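2',5'-phosphodiesterase 12 (Homo sapiens, PDB 4Z0V) is a phosphodiesterase of the endonuclease/exonuclease/phosphatase family that carries an additional N-terminal beta domain and, here, a bound magnesium ion. Local coordinates at residues Ala21-Cys26 / Gly106-Asp111; Tyr131-Asp136 / Asn164-Glu169; Val147-Cys152 / Asn382-Phe387. All blocks are in the same frame, centred on the assembly; numbering follows the deposited sequence.

Contact 1. Residues Ala21-Cys26 / Gly106-Asp111; sequences AGFPVC and GTCTFD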
loop_
_atom_site.group_PDB
_atom_site.type_symbol
_atom_site.label_atom_id
_atom_site.label_comp_id
_atom_site.label_asym_id
_atom_site.label_seq_id
_atom_site.Cartn_x
_atom_site.Cartn_y
_atom_site.Cartn_z
ATOM N N ALA A 21 10.345 -9.491 19.119
ATOM C CA ALA A 21 9.280 -9.707 20.099
ATOM C C ALA A 21 8.134 -8.729 19.839
ATOM O O ALA A 21 8.402 -7.554 19.623
ATOM C CB ALA A 21 9.825 -9.497 21.504
ATOM N N GLY A 22 6.900 -9.223 19.808
ATOM C CA GLY A 22 5.725 -8.388 19.561
ATOM C C GLY A 22 5.437 -8.086 18.106
ATOM O O GLY A 22 4.461 -7.378 17.807
ATOM N N PHE A 23 6.233 -8.668 17.189
ATOM C CA PHE A 23 6.084 -8.484 15.733
ATOM C C PHE A 23 5.757 -9.822 15.114
ATOM O O PHE A 23 6.451 -10.807 15.398
ATOM C CB PHE A 23 7.338 -7.867 15.088
ATOM C CG PHE A 23 7.467 -6.400 15.416
ATOM C CD1 PHE A 23 7.843 -5.986 16.692
ATOM C CD2 PHE A 23 7.127 -5.429 14.476
ATOM C CE1 PHE A 23 7.910 -4.631 17.011
ATOM C CE2 PHE A 23 7.205 -4.070 14.796
ATOM C CZ PHE A 23 7.563 -3.682 16.068
ATOM N N PRO A 24 4.690 -9.886 14.299
ATOM C CA PRO A 24 4.273 -11.183 13.740
ATOM C C PRO A 24 5.289 -11.766 12.778
ATOM O O PRO A 24 5.811 -11.056 11.929
ATOM C CB PRO A 24 2.940 -10.862 13.028
ATOM C CG PRO A 24 3.006 -9.381 12.726
ATOM C CD PRO A 24 3.750 -8.797 13.915
ATOM N N VAL A 25 5.572 -13.072 12.931
ATOM C CA VAL A 25 6.475 -13.856 12.086
ATOM C C VAL A 25 5.583 -14.490 11.030
ATOM O O VAL A 25 4.752 -15.348 11.371
ATOM C CB VAL A 25 7.274 -14.922 12.896
ATOM C CG1 VAL A 25 8.184 -15.725 11.966
ATOM C CG2 VAL A 25 8.090 -14.270 14.007
ATOM N N CYS A 26 5.706 -14.016 9.779
ATOM C CA CYS A 26 4.831 -14.414 8.675
ATOM C C CYS A 26 5.599 -15.240 7.659
ATOM O O CYS A 26 6.297 -14.690 6.808
ATOM C CB CYS A 26 4.204 -13.174 8.037
ATOM S SG CYS A 26 3.373 -12.087 9.220
ATOM N N GLY A 106 10.650 0.114 21.188
ATOM C CA GLY A 106 9.787 0.269 22.359
ATOM C C GLY A 106 8.355 0.647 22.020
ATOM O O GLY A 106 7.403 0.114 22.600
ATOM N N THR A 107 8.209 1.563 21.056
ATOM C CA THR A 107 6.919 2.075 20.570
ATOM C C THR A 107 6.951 2.250 19.071
ATOM O O THR A 107 8.020 2.474 18.513
ATOM C CB THR A 107 6.573 3.455 21.190
ATOM O OG1 THR A 107 7.465 4.452 20.680
ATOM C CG2 THR A 107 6.542 3.460 22.705
ATOM N N CYS A 108 5.785 2.184 18.418
ATOM C CA CYS A 108 5.664 2.482 16.981
ATOM C C CYS A 108 4.536 3.440 16.870
ATOM O O CYS A 108 3.595 3.311 17.640
ATOM C CB CYS A 108 5.428 1.244 16.127
ATOM S SG CYS A 108 6.860 0.148 16.017
ATOM N N THR A 109 4.568 4.323 15.864
ATOM C CA THR A 109 3.517 5.335 15.671
ATOM C C THR A 109 2.148 4.703 15.426
ATOM O O THR A 109 1.126 5.319 15.720
ATOM C CB THR A 109 3.882 6.254 14.520
ATOM O OG1 THR A 109 3.851 5.489 13.317
ATOM C CG2 THR A 109 5.236 6.929 14.716
ATOM N N PHE A 110 2.123 3.491 14.842
ATOM C CA PHE A 110 0.856 2.846 14.547
ATOM C C PHE A 110 0.256 2.120 15.761
ATOM O O PHE A 110 -0.870 1.630 15.648
ATOM C CB PHE A 110 1.042 1.883 13.354
ATOM C CG PHE A 110 2.221 0.936 13.468
ATOM C CD1 PHE A 110 2.168 -0.170 14.312
ATOM C CD2 PHE A 110 3.385 1.154 12.731
ATOM C CE1 PHE A 110 3.239 -1.067 14.382
ATOM C CE2 PHE A 110 4.458 0.254 12.797
ATOM C CZ PHE A 110 4.375 -0.843 13.617
ATOM N N ASP A 111 0.987 2.002 16.914
ATOM C CA ASP A 111 0.440 1.303 18.099
ATOM C C ASP A 111 -0.892 1.912 18.574
ATOM O O ASP A 111 -1.861 1.182 18.768
ATOM C CB ASP A 111 1.428 1.271 19.260
ATOM C CG ASP A 111 2.694 0.484 19.009
ATOM O OD1 ASP A 111 2.694 -0.375 18.095
ATOM O OD2 ASP A 111 3.682 0.721 19.727
#
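A sulfur-aromatic contact between Phe23 and Cys108 joins a loop of the N-terminal beta domain to the loop and short helix (106-113) that precede strand 125-132, the first of the endonuclease/exonuclease/phosphatase fold. Phe23, in the loop between strands 9-14 and 28-32, reaches out with CG beside the backbone N and anti to the carbonyl carbon (chi1 -74°), and its far end does the touching: CZ lies 3.9 Å from Cys108 SG. The sulfur sits at the ring edge, close to the ring plane, 5.2 Å from the Phe23 centroid. Beside it Phe110 makes a looser approach, its CZ 4.5 Å from Phe23 CE2, while one face of the Phe110 ring is occupied by Cys108 CB, offset toward the rim. No hydrogen bond crosses between the two segments. Lys168 of helix 159-172 adds a cation-pi contact to Phe23 and a hydrogen bond to Gly22 O, and Asn164 and Leu165 pack on the same phenylalanine. The turn that presents the cysteine is closed on itself: Asp111 N donates to Cys108 O at 3.0 Å, and Cys108 N returns a bond of 2.9 Å to Asp111 OD2, which it meets from above the carboxylate plane, 61° out of it.

Contact 2. Residues Tyr131-Asp136 / Asn164-Glu169; sequences YNILAD and NLIQKE
Tyr131 and Glu169 meet from opposite directions, the tyrosine at the end of strand 125-132 and the glutamate on helix 159-172, where the helix packs on the six-stranded sheet, one of the two of the endonuclease/exonuclease/phosphatase sandwich. This is the tight part: Tyr131 OH donates to Glu169 OE2 at 2.8 Å, reaching the oxygen on its syn side, 23° out of the carboxylate plane. Carboxylate and ring are inclined at 58°, and Tyr131 CE2 comes within 3.2 Å of the same Glu169 OE2. Glu169 gets there fully extended, CG anti to the backbone N (chi1 -179°) and the chain straight beyond it. The looser part is apolar: Ile166 CD1 lies 4.1 Å from Ile133 CB and 3.8 Å from Ile133 O. Neither part faces solvent, since all four residues are buried; Leu192 of helix 185-198 packs on both isoleucines. Ile133 CG2 lies over one face of the Tyr131 ring, offset toward its rim, 3.5 Å above the plane. Glu169 OE1 is hydrogen-bonded to Tyr173 OH, so each carboxylate oxygen has a tyrosine hydroxyl as partner. Two such bonds fix the rotation of the buried carboxylate and would be expected to help stabilise its negative charge.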
loop_
_atom_site.group_PDB
_atom_site.type_symbol
_atom_site.label_atom_id
_atom_site.label_comp_id
_atom_site.label_asym_id
_atom_site.label_seq_id
_atom_site.Cartn_x
_atom_site.Cartn_y
_atom_site.Cartn_z
ATOM N N TYR A 131 -0.956 3.829 1.386
ATOM C CA TYR A 131 0.335 4.023 2.064
ATOM C C TYR A 131 1.510 3.924 1.113
ATOM O O TYR A 131 1.654 2.911 0.444
ATOM C CB TYR A 131 0.446 2.892 3.111
ATOM C CG TYR A 131 1.525 2.946 4.174
ATOM C CD1 TYR A 131 2.223 4.128 4.437
ATOM C CD2 TYR A 131 1.758 1.849 5.012
ATOM C CE1 TYR A 131 3.121 4.214 5.505
ATOM C CE2 TYR A 131 2.671 1.919 6.067
ATOM C CZ TYR A 131 3.333 3.112 6.324
ATOM O OH TYR A 131 4.193 3.187 7.397
ATOM N N ASN A 132 2.371 4.956 1.093
ATOM C CA ASN A 132 3.607 4.927 0.312
ATOM C C ASN A 132 4.622 4.371 1.310
ATOM O O ASN A 132 4.898 5.024 2.323
ATOM C CB ASN A 132 3.962 6.330 -0.246
ATOM C CG ASN A 132 5.322 6.369 -0.922
ATOM O OD1 ASN A 132 6.272 5.705 -0.475
ATOM N ND2 ASN A 132 5.459 7.179 -2.001
ATOM N N ILE A 133 5.096 3.158 1.071
ATOM C CA ILE A 133 5.898 2.411 2.061
ATOM C C ILE A 133 7.411 2.604 1.919
ATOM O O ILE A 133 8.150 1.978 2.697
ATOM C CB ILE A 133 5.524 0.896 2.079
ATOM C CG1 ILE A 133 5.787 0.215 0.695
ATOM C CG2 ILE A 133 4.042 0.725 2.558
ATOM C CD1 ILE A 133 5.754 -1.365 0.761
ATOM N N LEU A 134 7.850 3.527 1.033
ATOM C CA LEU A 134 9.271 3.908 0.807
ATOM C C LEU A 134 10.079 2.719 0.279
ATOM O O LEU A 134 10.450 1.778 1.019
ATOM C CB LEU A 134 9.885 4.487 2.112
ATOM C CG LEU A 134 11.399 4.809 2.137
ATOM C CD1 LEU A 134 11.791 5.743 0.993
ATOM C CD2 LEU A 134 11.788 5.392 3.498
ATOM N N ALA A 135 10.374 2.773 -1.030
ATOM C CA ALA A 135 11.034 1.662 -1.671
ATOM C C ALA A 135 12.494 1.532 -1.248
ATOM O O ALA A 135 13.236 2.525 -1.138
ATOM C CB ALA A 135 10.937 1.776 -3.182
ATOM N N ASP A 136 12.904 0.282 -1.021
ATOM C CA ASP A 136 14.303 -0.012 -0.705
ATOM C C ASP A 136 15.200 0.388 -1.880
ATOM O O ASP A 136 16.351 0.764 -1.658
ATOM C CB ASP A 136 14.489 -1.506 -0.403
ATOM C CG ASP A 136 15.925 -1.822 -0.052
ATOM O OD1 ASP A 136 16.402 -1.312 0.973
ATOM O OD2 ASP A 136 16.589 -2.512 -0.849
ATOM N N ASN A 164 9.511 -5.568 8.896
ATOM C CA ASN A 164 8.869 -6.092 10.106
ATOM C C ASN A 164 7.796 -5.121 10.631
ATOM O O ASN A 164 6.669 -5.526 10.944
ATOM C CB ASN A 164 9.905 -6.365 11.171
ATOM C CG ASN A 164 9.980 -7.813 11.545
ATOM O OD1 ASN A 164 9.617 -8.201 12.652
ATOM N ND2 ASN A 164 10.424 -8.646 10.625
ATOM N N LEU A 165 8.141 -3.828 10.665
ATOM C CA LEU A 165 7.206 -2.811 11.128
ATOM C C LEU A 165 6.022 -2.682 10.200
ATOM O O LEU A 165 4.900 -2.583 10.682
ATOM C CB LEU A 165 7.920 -1.454 11.259
ATOM C CG LEU A 165 8.570 -1.156 12.608
ATOM C CD1 LEU A 165 9.659 -2.172 12.939
ATOM C CD2 LEU A 165 9.182 0.239 12.590
ATOM N N ILE A 166 6.255 -2.723 8.881
ATOM C CA ILE A 166 5.186 -2.577 7.865
ATOM C C ILE A 166 4.244 -3.779 7.956
ATOM O O ILE A 166 3.037 -3.620 7.874
ATOM C CB ILE A 166 5.790 -2.405 6.442
ATOM C CG1 ILE A 166 6.399 -0.976 6.273
ATOM C CG2 ILE A 166 4.733 -2.666 5.335
ATOM C CD1 ILE A 166 7.500 -0.873 5.144
ATOM N N GLN A 167 4.788 -4.967 8.185
ATOM C CA GLN A 167 3.953 -6.147 8.344
ATOM C C GLN A 167 3.077 -6.013 9.579
ATOM O O GLN A 167 1.869 -6.236 9.495
ATOM C CB GLN A 167 4.822 -7.415 8.444
ATOM C CG GLN A 167 5.396 -7.855 7.084
ATOM C CD GLN A 167 6.233 -9.122 7.269
ATOM O OE1 GLN A 167 6.802 -9.365 8.325
ATOM N NE2 GLN A 167 6.316 -9.969 6.259
ATOM N N LYS A 168 3.664 -5.583 10.704
ATOM C CA LYS A 168 2.890 -5.405 11.932
ATOM C C LYS A 168 1.824 -4.306 11.732
ATOM O O LYS A 168 0.672 -4.475 12.102
ATOM C CB LYS A 168 3.810 -5.061 13.112
ATOM C CG LYS A 168 2.998 -4.977 14.426
ATOM C CD LYS A 168 3.832 -4.759 15.663
ATOM C CE LYS A 168 2.946 -4.742 16.906
ATOM N NZ LYS A 168 3.808 -4.614 18.124
ATOM N N GLU A 169 2.231 -3.211 11.120
ATOM C CA GLU A 169 1.347 -2.075 10.866
ATOM C C GLU A 169 0.142 -2.472 10.018
ATOM O O GLU A 169 -0.996 -2.255 10.418
ATOM C CB GLU A 169 2.112 -0.939 10.183
ATOM C CG GLU A 169 1.179 0.236 9.941
ATOM C CD GLU A 169 1.870 1.483 9.455
ATOM O OE1 GLU A 169 1.163 2.498 9.263
ATOM O OE2 GLU A 169 3.104 1.448 9.253
#

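Contact 3. Residues Val147-Cys152 / Asn382-Phe387; sequences VLYPYC and NYVGGF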
loop_
_atom_site.group_PDB
_atom_site.type_symbol
_atom_site.label_atom_id
_atom_site.label_comp_id
_atom_site.label_asym_id
_atom_site.label_seq_id
_atom_site.Cartn_x
_atom_site.Cartn_y
_atom_site.Cartn_z
ATOM N N VAL A 147 21.950 12.224 3.132
ATOM C CA VAL A 147 21.381 13.535 2.746
ATOM C C VAL A 147 19.882 13.600 3.095
ATOM O O VAL A 147 19.441 14.583 3.691
ATOM C CB VAL A 147 21.630 13.879 1.237
ATOM C CG1 VAL A 147 20.921 15.174 0.810
ATOM C CG2 VAL A 147 23.122 13.950 0.917
ATOM N N LEU A 148 19.100 12.572 2.717
ATOM C CA LEU A 148 17.648 12.610 2.944
ATOM C C LEU A 148 17.237 12.307 4.378
ATOM O O LEU A 148 16.403 13.020 4.922
ATOM C CB LEU A 148 16.910 11.630 2.011
ATOM C CG LEU A 148 17.021 11.825 0.488
ATOM C CD1 LEU A 148 16.116 10.829 -0.237
ATOM C CD2 LEU A 148 16.616 13.227 0.066
ATOM N N TYR A 149 17.784 11.240 4.990
ATOM C CA TYR A 149 17.339 10.823 6.317
ATOM C C TYR A 149 18.528 10.673 7.293
ATOM O O TYR A 149 18.638 9.645 7.959
ATOM C CB TYR A 149 16.561 9.487 6.184
ATOM C CG TYR A 149 15.629 9.396 4.991
ATOM C CD1 TYR A 149 14.545 10.261 4.859
ATOM C CD2 TYR A 149 15.811 8.421 4.008
ATOM C CE1 TYR A 149 13.656 10.154 3.787
ATOM C CE2 TYR A 149 14.933 8.311 2.924
ATOM C CZ TYR A 149 13.862 9.186 2.817
ATOM O OH TYR A 149 12.997 9.104 1.752
ATOM N N PRO A 150 19.400 11.704 7.457
ATOM C CA PRO A 150 20.572 11.530 8.344
ATOM C C PRO A 150 20.208 11.360 9.820
ATOM O O PRO A 150 20.976 10.752 10.581
ATOM C CB PRO A 150 21.378 12.810 8.116
ATOM C CG PRO A 150 20.379 13.826 7.630
ATOM C CD PRO A 150 19.420 13.023 6.792
ATOM N N TYR A 151 19.013 11.838 10.195
ATOM C CA TYR A 151 18.432 11.777 11.533
ATOM C C TYR A 151 17.920 10.385 11.889
ATOM O O TYR A 151 17.604 10.133 13.049
ATOM C CB TYR A 151 17.271 12.791 11.650
ATOM C CG TYR A 151 16.293 12.747 10.487
ATOM C CD1 TYR A 151 15.315 11.759 10.404
ATOM C CD2 TYR A 151 16.364 13.683 9.456
ATOM C CE1 TYR A 151 14.433 11.702 9.327
ATOM C CE2 TYR A 151 15.499 13.625 8.365
ATOM C CZ TYR A 151 14.542 12.625 8.299
ATOM O OH TYR A 151 13.644 12.616 7.263
ATOM N N CYS A 152 17.772 9.498 10.898
ATOM C CA CYS A 152 17.213 8.175 11.139
ATOM C C CYS A 152 18.318 7.210 11.494
ATOM O O CYS A 152 19.368 7.250 10.881
ATOM C CB CYS A 152 16.434 7.704 9.910
ATOM S SG CYS A 152 15.616 6.105 10.125
ATOM N N ASN A 382 3.484 13.295 4.680
ATOM C CA ASN A 382 4.889 13.099 4.377
ATOM C C ASN A 382 5.667 14.063 5.260
ATOM O O ASN A 382 5.339 15.245 5.261
ATOM C CB ASN A 382 5.146 13.328 2.899
ATOM C CG ASN A 382 6.612 13.305 2.497
ATOM O OD1 ASN A 382 7.134 14.285 2.023
ATOM N ND2 ASN A 382 7.272 12.163 2.557
ATOM N N TYR A 383 6.623 13.566 6.075
ATOM C CA TYR A 383 7.323 14.485 7.002
ATOM C C TYR A 383 8.802 14.119 7.072
ATOM O O TYR A 383 9.173 13.131 7.706
ATOM C CB TYR A 383 6.663 14.423 8.385
ATOM C CG TYR A 383 7.105 15.540 9.302
ATOM C CD1 TYR A 383 8.290 15.446 10.028
ATOM C CD2 TYR A 383 6.371 16.721 9.398
ATOM C CE1 TYR A 383 8.697 16.469 10.879
ATOM C CE2 TYR A 383 6.788 17.764 10.223
ATOM C CZ TYR A 383 7.960 17.634 10.952
ATOM O OH TYR A 383 8.417 18.659 11.737
ATOM N N VAL A 384 9.634 14.893 6.387
ATOM C CA VAL A 384 11.070 14.600 6.308
ATOM C C VAL A 384 11.879 15.849 6.691
ATOM O O VAL A 384 11.299 16.907 6.917
ATOM C CB VAL A 384 11.460 14.066 4.902
ATOM C CG1 VAL A 384 10.844 12.699 4.665
ATOM C CG2 VAL A 384 11.049 15.038 3.785
ATOM N N GLY A 385 13.186 15.707 6.782
ATOM C CA GLY A 385 14.037 16.864 7.034
ATOM C C GLY A 385 13.942 17.760 5.812
ATOM O O GLY A 385 14.159 17.296 4.691
ATOM N N GLY A 386 13.500 18.995 6.007
ATOM C CA GLY A 386 13.394 19.956 4.910
ATOM C C GLY A 386 12.063 20.036 4.189
ATOM O O GLY A 386 11.879 20.917 3.345
ATOM N N PHE A 387 11.105 19.128 4.504
ATOM C CA PHE A 387 9.820 19.170 3.822
ATOM C C PHE A 387 8.747 18.453 4.584
ATOM O O PHE A 387 8.988 17.383 5.134
ATOM C CB PHE A 387 9.919 18.521 2.412
ATOM C CG PHE A 387 8.593 18.511 1.679
ATOM C CD1 PHE A 387 8.141 19.641 1.007
ATOM C CD2 PHE A 387 7.781 17.376 1.687
ATOM C CE1 PHE A 387 6.894 19.647 0.373
ATOM C CE2 PHE A 387 6.531 17.385 1.054
ATOM C CZ PHE A 387 6.095 18.523 0.403
HETATM O O HOH W 1 14.580 14.248 3.178
#
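Opposite first torsions send Tyr149 and Tyr151 to the same valine: Tyr149 CG lies beside its backbone N, anti to the carbonyl carbon (chi1 -41°), whereas Tyr151 CG stands between N and the carbonyl carbon (chi1 47°). The Tyr151 hydroxyl thereby reaches the start of the type II turn Val384-Phe387, where Gly385 N donates to Tyr151 OH at 3.2 Å with an N-H...O angle of 149°. The same hydroxyl is 3.5 Å from Val384 CB and is hydrogen-bonded to Leu421 O as well. Tyr149 meets the valine with its ring edge, CE1 lying 3.9 Å from Val384 CG1 near the ring plane; Leu148 CB covers one face of that ring over its centre. Gly385 lies close beside Tyr151, with N 3.5 Å from Tyr151 CE2. A water donates to Leu148 O at 2.8 Å and, weakly, to Gly385 O, bridging the two backbones. Tyr149 OH is hydrogen-bonded to Asp429, and the tyrosine side chain is about 5 Å from the bound magnesium ion, which places the contact at the border of the metal site. It joins the end of helix 142-148 and the type I turn Tyr149-Cys152 to the hairpin of strands 382-384 and 387-397, with Pro422 packed on Tyr149 and Gln419 on Tyr151 from the loop after helix 412-416.

Overall arrangement
From the N terminus, contact 1 comes first: it closes a span of 79 residues that holds most strands of the N-terminal beta domain, and brings its loop 21-26 to the segment leading into strand 125-132. Contact 1 closes before either of the others opens; contacts 2 and 3 cross, since 147-152 lies between 131-136 and 164-169 while 382-387 comes far later. Contact 2 closes a connection of 27 residues, about half of them helical, against the six-stranded sheet; contact 3 spans 229 residues and joins the turn that follows helix 142-148 to the hairpin of the second sheet. Contacts 1 and 2 touch through helix 159-172, which faces both domains. Leu134 CD1 and Tyr149 OH, 3.7 Å apart, link contacts 2 and 3.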